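Acyl carrier protein (Thermotoga maritima, PDB 1VKU) probably carries the growing acyl chain during fatty acid biosynthesis. Local coordinates at residues Val23-Glu28 against Val57-Asp62; Lys17-Phe22 against Glu35-Glu40. One frame throughout, in Å; residues are numbered along the deposited sequence.

Interaction 1 (Val23-Glu28 against Val57-Asp62); sequences VEIASE and VMFFED
Ile25 reaches from helix 14-28 to Phe59 and Phe60 of helix 50-64, and this one branched side chain makes the whole meeting of the two segments: each of its two arms takes one of the aromatic neighbours. The short arm, CG2, lies against the root of Phe59, with Ile25 CG2 3.9 Å from Phe59 CD2 and about as far from the CB of the same residue. The longer arm ends over Phe60. Methyl CD1 of Ile25 sits above one face of that ring, 4.1 Å from its centroid and 14° off the ring normal, a CH-pi contact displaced a little toward the rim, where CE2 and CD2 are the closest atoms. With chi1 of Ile25 at -73°, CG2 stands opposite the backbone N and is directed to Phe59, while CG1 lies beside that N and carries CD1 over Phe60. No hydrogen bond crosses here; the two segments meet through hydrocarbon alone, with Ile25 and Phe59 the nearest backbone positions at 7.5 Å between their CA atoms. Replacing Ile25 by an alanine would probably open a gap at this spot, leaving the covered face of Phe60 without its methyl partner and Phe59 without the methyl lying against its CB and CD2. Phe59 extends to Lys29 and Met30, just past the end of helix 14-28. The contact joins helices 14-28 and 50-64 in the apolar interior of the four-helix bundle of acyl carrier proteins, where Leu82 and Val86 of helix 79-92 also pack on Phe60.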
ATOM      1  N   VAL A  23       5.122  -0.316   5.618  1.00 26.98           N
ATOM      2  CA  VAL A  23       5.485  -0.008   7.015  1.00 27.47           C
ATOM      3  C   VAL A  23       6.400   1.228   7.103  1.00 26.42           C
ATOM      4  O   VAL A  23       6.229   2.082   7.984  1.00 28.92           O
ATOM      5  CB  VAL A  23       6.072  -1.241   7.694  1.00 27.70           C
ATOM      6  CG1 VAL A  23       6.655  -0.938   9.084  1.00 25.24           C
ATOM      7  CG2 VAL A  23       4.989  -2.263   7.825  1.00 29.49           C
ATOM      8  N   GLU A  24       7.349   1.334   6.181  1.00 27.35           N
ATOM      9  CA  GLU A  24       8.323   2.426   6.188  1.00 30.53           C
ATOM     10  C   GLU A  24       7.657   3.757   5.886  1.00 27.48           C
ATOM     11  O   GLU A  24       7.922   4.769   6.551  1.00 28.57           O
ATOM     12  CB  GLU A  24       9.430   2.137   5.166  1.00 30.62           C
ATOM     13  CG  GLU A  24      10.310   3.315   4.755  1.00 35.66           C
ATOM     14  CD  GLU A  24      10.981   3.094   3.390  1.00 40.77           C
ATOM     15  OE1 GLU A  24      11.313   1.934   3.031  1.00 44.17           O
ATOM     16  OE2 GLU A  24      11.159   4.088   2.645  1.00 52.52           O
ATOM     17  N   ILE A  25       6.798   3.754   4.879  1.00 27.90           N
ATOM     18  CA  ILE A  25       6.039   4.944   4.516  1.00 28.57           C
ATOM     19  C   ILE A  25       5.105   5.347   5.654  1.00 28.32           C
ATOM     20  O   ILE A  25       5.046   6.504   6.012  1.00 25.30           O
ATOM     21  CB  ILE A  25       5.220   4.709   3.235  1.00 28.21           C
ATOM     22  CG1 ILE A  25       6.125   4.681   1.998  1.00 30.89           C
ATOM     23  CG2 ILE A  25       4.166   5.796   3.097  1.00 29.44           C
ATOM     24  CD1 ILE A  25       5.443   4.150   0.787  1.00 29.64           C
ATOM     25  N   ALA A  26       4.382   4.390   6.235  1.00 27.68           N
ATOM     26  CA  ALA A  26       3.489   4.709   7.366  1.00 28.10           C
ATOM     27  C   ALA A  26       4.258   5.381   8.485  1.00 27.58           C
ATOM     28  O   ALA A  26       3.819   6.357   9.063  1.00 30.23           O
ATOM     29  CB  ALA A  26       2.793   3.444   7.868  1.00 29.59           C
ATOM     30  N   SER A  27       5.451   4.874   8.756  1.00 29.72           N
ATOM     31  CA  SER A  27       6.274   5.374   9.833  1.00 31.25           C
ATOM     32  C   SER A  27       6.936   6.700   9.500  1.00 33.41           C
ATOM     33  O   SER A  27       6.924   7.633  10.316  1.00 33.44           O
ATOM     34  CB  SER A  27       7.362   4.361  10.166  1.00 29.62           C
ATOM     35  OG  SER A  27       8.158   4.855  11.219  1.00 38.13           O
ATOM     36  N   GLU A  28       7.547   6.771   8.324  1.00 33.52           N
ATOM     37  CA  GLU A  28       8.337   7.936   7.956  1.00 34.70           C
ATOM     38  C   GLU A  28       7.524   9.102   7.436  1.00 34.73           C
ATOM     39  O   GLU A  28       7.804  10.239   7.775  1.00 35.83           O
ATOM     40  CB  GLU A  28       9.379   7.565   6.929  1.00 34.29           C
ATOM     41  CG  GLU A  28      10.620   6.959   7.537  1.00 41.97           C
ATOM     42  CD  GLU A  28      11.583   6.472   6.481  1.00 55.33           C
ATOM     43  OE1 GLU A  28      11.537   7.016   5.344  1.00 59.74           O
ATOM     44  OE2 GLU A  28      12.378   5.546   6.792  1.00 60.40           O
ATOM     45  N   VAL A  57      -1.721   5.875  -0.882  1.00 29.84           N
ATOM     46  CA  VAL A  57      -1.739   5.520  -2.314  1.00 28.42           C
ATOM     47  C   VAL A  57      -0.869   6.511  -3.100  1.00 30.12           C
ATOM     48  O   VAL A  57      -0.055   6.093  -3.913  1.00 32.41           O
ATOM     49  CB  VAL A  57      -3.191   5.434  -2.858  1.00 27.31           C
ATOM     50  CG1 VAL A  57      -3.242   5.446  -4.374  1.00 27.56           C
ATOM     51  CG2 VAL A  57      -3.913   4.187  -2.293  1.00 27.85           C
HETATM   52  N   MSE A  58      -1.001   7.808  -2.812  1.00 27.68           N
HETATM   53  CA  MSE A  58      -0.230   8.825  -3.502  1.00 32.02           C
HETATM   54  C   MSE A  58       1.258   8.689  -3.201  1.00 31.75           C
HETATM   55  O   MSE A  58       2.088   8.971  -4.068  1.00 32.29           O
HETATM   56  CB  MSE A  58      -0.731  10.217  -3.171  1.00 29.98           C
HETATM   57  CG  MSE A  58      -2.065  10.521  -3.786  1.00 31.24           C
HETATM   58 SE   MSE A  58      -2.851  12.191  -3.038  1.00 35.92          SE
HETATM   59  CE  MSE A  58      -1.770  13.499  -4.075  1.00 27.89           C
ATOM     60  N   PHE A  59       1.590   8.221  -1.997  1.00 29.91           N
ATOM     61  CA  PHE A  59       3.001   7.950  -1.652  1.00 30.87           C
ATOM     62  C   PHE A  59       3.550   6.745  -2.433  1.00 29.19           C
ATOM     63  O   PHE A  59       4.652   6.813  -2.943  1.00 30.00           O
ATOM     64  CB  PHE A  59       3.231   7.731  -0.153  1.00 28.68           C
ATOM     65  CG  PHE A  59       3.134   8.990   0.705  1.00 27.97           C
ATOM     66  CD1 PHE A  59       3.854  10.134   0.398  1.00 27.59           C
ATOM     67  CD2 PHE A  59       2.357   8.979   1.871  1.00 28.03           C
ATOM     68  CE1 PHE A  59       3.761  11.258   1.206  1.00 32.60           C
ATOM     69  CE2 PHE A  59       2.281  10.084   2.677  1.00 35.39           C
ATOM     70  CZ  PHE A  59       2.970  11.223   2.343  1.00 29.57           C
ATOM     71  N   PHE A  60       2.790   5.662  -2.524  1.00 26.11           N
ATOM     72  CA  PHE A  60       3.158   4.536  -3.381  1.00 26.15           C
ATOM     73  C   PHE A  60       3.254   4.938  -4.858  1.00 26.82           C
ATOM     74  O   PHE A  60       4.173   4.533  -5.561  1.00 26.95           O
ATOM     75  CB  PHE A  60       2.177   3.384  -3.222  1.00 25.03           C
ATOM     76  CG  PHE A  60       2.571   2.409  -2.148  1.00 24.89           C
ATOM     77  CD1 PHE A  60       3.513   1.419  -2.403  1.00 30.31           C
ATOM     78  CD2 PHE A  60       2.036   2.499  -0.895  1.00 27.35           C
ATOM     79  CE1 PHE A  60       3.889   0.520  -1.428  1.00 39.53           C
ATOM     80  CE2 PHE A  60       2.424   1.593   0.117  1.00 26.86           C
ATOM     81  CZ  PHE A  60       3.360   0.618  -0.151  1.00 29.73           C
ATOM     82  N   GLU A  61       2.311   5.735  -5.325  1.00 27.69           N
ATOM     83  CA  GLU A  61       2.347   6.231  -6.691  1.00 23.46           C
ATOM     84  C   GLU A  61       3.665   6.938  -7.012  1.00 26.96           C
ATOM     85  O   GLU A  61       4.249   6.772  -8.087  1.00 27.92           O
ATOM     86  CB  GLU A  61       1.185   7.187  -6.916  1.00 26.22           C
ATOM     87  CG  GLU A  61      -0.194   6.558  -6.980  1.00 27.49           C
ATOM     88  CD  GLU A  61      -1.283   7.543  -7.424  1.00 29.10           C
ATOM     89  OE1 GLU A  61      -1.324   8.694  -6.940  1.00 43.86           O
ATOM     90  OE2 GLU A  61      -2.113   7.159  -8.263  1.00 34.34           O
ATOM     91  N   ASP A  62       4.111   7.778  -6.095  1.00 26.99           N
ATOM     92  CA  ASP A  62       5.282   8.589  -6.334  1.00 27.33           C
ATOM     93  C   ASP A  62       6.522   7.714  -6.241  1.00 29.99           C
ATOM     94  O   ASP A  62       7.447   7.880  -7.045  1.00 29.40           O
ATOM     95  CB  ASP A  62       5.355   9.701  -5.302  1.00 28.29           C
ATOM     96  CG  ASP A  62       6.462  10.699  -5.592  1.00 25.92           C
ATOM     97  OD1 ASP A  62       6.612  11.108  -6.765  1.00 26.52           O
ATOM     98  OD2 ASP A  62       7.211  11.148  -4.696  1.00 26.55           O
TER

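Interaction 2 (Lys17-Phe22 against Glu35-Glu40); sequences KLIAKF and ETVDEE
With CG2 of Ile19 opposite its own backbone N and CG1 next to that N (chi1 -69°), the two branches of the isoleucine part toward different residues of the loop. Val37 answers with CG1 anti to its N (chi1 166°), which lets this methyl touch both Ile19 and Phe22. Val37 CG1 lies 3.8 Å from Ile19 CG2, and on the Phe22 side it comes up to the ring's edge, close to the ring plane, 4.0 Å from CE2. The side chains of Ile19 and Glu39 cross at about a right angle; methyl CD1 of Ile19 meets Glu39 CG at 3.5 Å and lies near OE2 as well. The carboxylate of Glu39 has its main partner in Arg15, with which OE2 forms a salt bridge. Next to this, Asp38 OD1 accepts the backbone N of Glu40 at 2.6 Å, closing an Asx turn. The long loop joining the first two main helices is a feature of the acyl carrier protein fold, and here its segment 35-40 packs back on helix 14-28. Phe22 continues inward to Leu56 and Phe60 of helix 50-64 and to Val79 of helix 79-92, while Glu39 also meets Lys80 of that last helix.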
ATOM      1  N   LYS A  17       8.493  -7.319   0.426  1.00 26.31           N
ATOM      2  CA  LYS A  17       9.099  -6.037   0.124  1.00 26.12           C
ATOM      3  C   LYS A  17       8.084  -4.892   0.119  1.00 26.12           C
ATOM      4  O   LYS A  17       8.341  -3.843   0.689  1.00 27.63           O
ATOM      5  CB  LYS A  17       9.883  -6.106  -1.186  1.00 26.19           C
ATOM      6  CG  LYS A  17      11.170  -6.952  -1.133  1.00 21.78           C
ATOM      7  CD  LYS A  17      11.807  -6.990  -2.495  1.00 27.63           C
ATOM      8  CE  LYS A  17      13.048  -7.820  -2.496  1.00 28.37           C
ATOM      9  NZ  LYS A  17      13.599  -7.810  -3.852  1.00 29.79           N
ATOM     10  N   LEU A  18       6.932  -5.098  -0.505  1.00 26.48           N
ATOM     11  CA  LEU A  18       5.875  -4.085  -0.493  1.00 26.63           C
ATOM     12  C   LEU A  18       5.227  -3.899   0.872  1.00 27.04           C
ATOM     13  O   LEU A  18       4.853  -2.800   1.223  1.00 27.38           O
ATOM     14  CB  LEU A  18       4.829  -4.354  -1.568  1.00 26.89           C
ATOM     15  CG  LEU A  18       5.406  -4.238  -2.983  1.00 24.56           C
ATOM     16  CD1 LEU A  18       4.416  -4.760  -3.969  1.00 27.09           C
ATOM     17  CD2 LEU A  18       5.778  -2.808  -3.314  1.00 28.39           C
ATOM     18  N   ILE A  19       5.115  -4.956   1.668  1.00 27.72           N
ATOM     19  CA  ILE A  19       4.668  -4.745   3.043  1.00 27.89           C
ATOM     20  C   ILE A  19       5.701  -3.910   3.798  1.00 28.83           C
ATOM     21  O   ILE A  19       5.352  -3.020   4.578  1.00 28.81           O
ATOM     22  CB  ILE A  19       4.347  -6.091   3.735  1.00 28.80           C
ATOM     23  CG1 ILE A  19       3.099  -6.690   3.099  1.00 22.58           C
ATOM     24  CG2 ILE A  19       4.111  -5.890   5.208  1.00 25.84           C
ATOM     25  CD1 ILE A  19       2.889  -8.203   3.393  1.00 31.49           C
ATOM     26  N   ALA A  20       6.981  -4.203   3.575  1.00 28.99           N
ATOM     27  CA  ALA A  20       8.018  -3.466   4.263  1.00 30.58           C
ATOM     28  C   ALA A  20       8.000  -2.002   3.847  1.00 29.03           C
ATOM     29  O   ALA A  20       8.256  -1.137   4.674  1.00 30.27           O
ATOM     30  CB  ALA A  20       9.414  -4.092   4.018  1.00 30.82           C
ATOM     31  N   LYS A  21       7.727  -1.733   2.568  1.00 27.43           N
ATOM     32  CA  LYS A  21       7.620  -0.372   2.077  1.00 28.40           C
ATOM     33  C   LYS A  21       6.398   0.340   2.697  1.00 27.24           C
ATOM     34  O   LYS A  21       6.501   1.466   3.172  1.00 27.48           O
ATOM     35  CB  LYS A  21       7.500  -0.365   0.539  1.00 28.18           C
ATOM     36  CG  LYS A  21       7.625   0.996  -0.049  1.00 29.61           C
ATOM     37  CD  LYS A  21       9.056   1.424   0.111  1.00 32.34           C
ATOM     38  CE  LYS A  21       9.226   2.796  -0.348  1.00 35.57           C
ATOM     39  NZ  LYS A  21      10.576   3.183  -0.024  1.00 33.84           N
ATOM     40  N   PHE A  22       5.258  -0.345   2.716  1.00 24.96           N
ATOM     41  CA  PHE A  22       4.089   0.149   3.417  1.00 27.18           C
ATOM     42  C   PHE A  22       4.449   0.553   4.867  1.00 28.66           C
ATOM     43  O   PHE A  22       4.145   1.649   5.282  1.00 29.41           O
ATOM     44  CB  PHE A  22       3.011  -0.919   3.406  1.00 25.72           C
ATOM     45  CG  PHE A  22       1.878  -0.672   4.350  1.00 26.90           C
ATOM     46  CD1 PHE A  22       1.344   0.596   4.527  1.00 27.62           C
ATOM     47  CD2 PHE A  22       1.318  -1.731   5.044  1.00 32.71           C
ATOM     48  CE1 PHE A  22       0.294   0.808   5.401  1.00 29.91           C
ATOM     49  CE2 PHE A  22       0.259  -1.527   5.919  1.00 30.88           C
ATOM     50  CZ  PHE A  22      -0.249  -0.261   6.104  1.00 30.43           C
ATOM     51  N   GLU A  35       4.896  -1.701  13.080  1.00 44.25           N
ATOM     52  CA  GLU A  35       5.770  -2.847  13.344  1.00 47.13           C
ATOM     53  C   GLU A  35       5.370  -4.131  12.588  1.00 48.71           C
ATOM     54  O   GLU A  35       5.887  -4.339  11.497  1.00 49.69           O
ATOM     55  CB  GLU A  35       6.014  -3.069  14.846  1.00 47.11           C
ATOM     56  CG  GLU A  35       7.401  -3.626  15.142  1.00 46.16           C
ATOM     57  N   THR A  36       4.463  -4.971  13.118  1.00 49.52           N
ATOM     58  CA  THR A  36       4.213  -6.294  12.482  1.00 47.87           C
ATOM     59  C   THR A  36       2.899  -6.420  11.735  1.00 45.54           C
ATOM     60  O   THR A  36       1.896  -6.859  12.295  1.00 45.64           O
ATOM     61  CB  THR A  36       4.365  -7.471  13.466  1.00 48.73           C
ATOM     62  OG1 THR A  36       5.707  -7.515  13.964  1.00 55.88           O
ATOM     63  CG2 THR A  36       4.253  -8.811  12.712  1.00 51.86           C
ATOM     64  N   VAL A  37       2.945  -6.090  10.449  1.00 41.46           N
ATOM     65  CA  VAL A  37       1.784  -6.063   9.590  1.00 37.88           C
ATOM     66  C   VAL A  37       1.427  -7.432   8.995  1.00 36.46           C
ATOM     67  O   VAL A  37       2.283  -8.106   8.422  1.00 35.53           O
ATOM     68  CB  VAL A  37       2.010  -5.017   8.482  1.00 38.35           C
ATOM     69  CG1 VAL A  37       1.024  -5.160   7.360  1.00 39.85           C
ATOM     70  CG2 VAL A  37       1.942  -3.620   9.084  1.00 33.15           C
ATOM     71  N   ASP A  38       0.160  -7.823   9.138  1.00 33.60           N
ATOM     72  CA  ASP A  38      -0.420  -8.910   8.367  1.00 35.05           C
ATOM     73  C   ASP A  38      -1.225  -8.318   7.202  1.00 36.04           C
ATOM     74  O   ASP A  38      -2.030  -7.418   7.385  1.00 38.45           O
ATOM     75  CB  ASP A  38      -1.300  -9.762   9.272  1.00 34.72           C
ATOM     76  CG  ASP A  38      -1.864 -11.007   8.581  1.00 42.06           C
ATOM     77  OD1 ASP A  38      -2.273 -10.956   7.411  1.00 51.42           O
ATOM     78  OD2 ASP A  38      -1.975 -12.102   9.152  1.00 53.63           O
ATOM     79  N   GLU A  39      -0.969  -8.809   5.996  1.00 35.04           N
ATOM     80  CA  GLU A  39      -1.735  -8.480   4.804  1.00 34.93           C
ATOM     81  C   GLU A  39      -3.260  -8.563   4.930  1.00 33.79           C
ATOM     82  O   GLU A  39      -3.983  -7.887   4.189  1.00 32.78           O
ATOM     83  CB  GLU A  39      -1.368  -9.473   3.725  1.00 36.72           C
ATOM     84  CG  GLU A  39      -0.424  -8.966   2.673  1.00 41.10           C
ATOM     85  CD  GLU A  39      -0.288  -9.964   1.548  1.00 46.71           C
ATOM     86  OE1 GLU A  39      -1.273 -10.676   1.259  1.00 61.54           O
ATOM     87  OE2 GLU A  39       0.804 -10.061   0.960  1.00 58.84           O
ATOM     88  N   GLU A  40      -3.736  -9.424   5.821  1.00 31.41           N
ATOM     89  CA  GLU A  40      -5.155  -9.660   6.008  1.00 32.14           C
ATOM     90  C   GLU A  40      -5.838  -8.601   6.850  1.00 31.58           C
ATOM     91  O   GLU A  40      -7.057  -8.559   6.877  1.00 32.12           O
ATOM     92  CB  GLU A  40      -5.405 -11.036   6.644  1.00 33.06           C
ATOM     93  CG  GLU A  40      -5.122 -12.223   5.731  1.00 41.65           C
ATOM     94  CD  GLU A  40      -5.938 -12.206   4.438  1.00 52.71           C
ATOM     95  OE1 GLU A  40      -7.170 -11.972   4.501  1.00 51.55           O
ATOM     96  OE2 GLU A  40      -5.345 -12.436   3.352  1.00 54.59           O
TER

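Both interactions use helix 14-28. Interaction 1 joins it to helix 50-64 in a buried contact made of an aliphatic chain and two aromatic ones; interaction 2 joins it to the loop 35-40 and is only partly buried. Their centres are about 11 Å apart, and they adjoin: Val23 CG2 lies 3.6 Å from Val37 CG2, and the side chain of Phe60 packs on Phe22, so that apolar side chains continue from one contact to the other. The chemistry differs with the place: the touching side chains of interaction 1 are all apolar, whereas interaction 2 has a charged residue within the contact itself, Glu39, whose carboxylate is paired with Arg15 beyond the two segments.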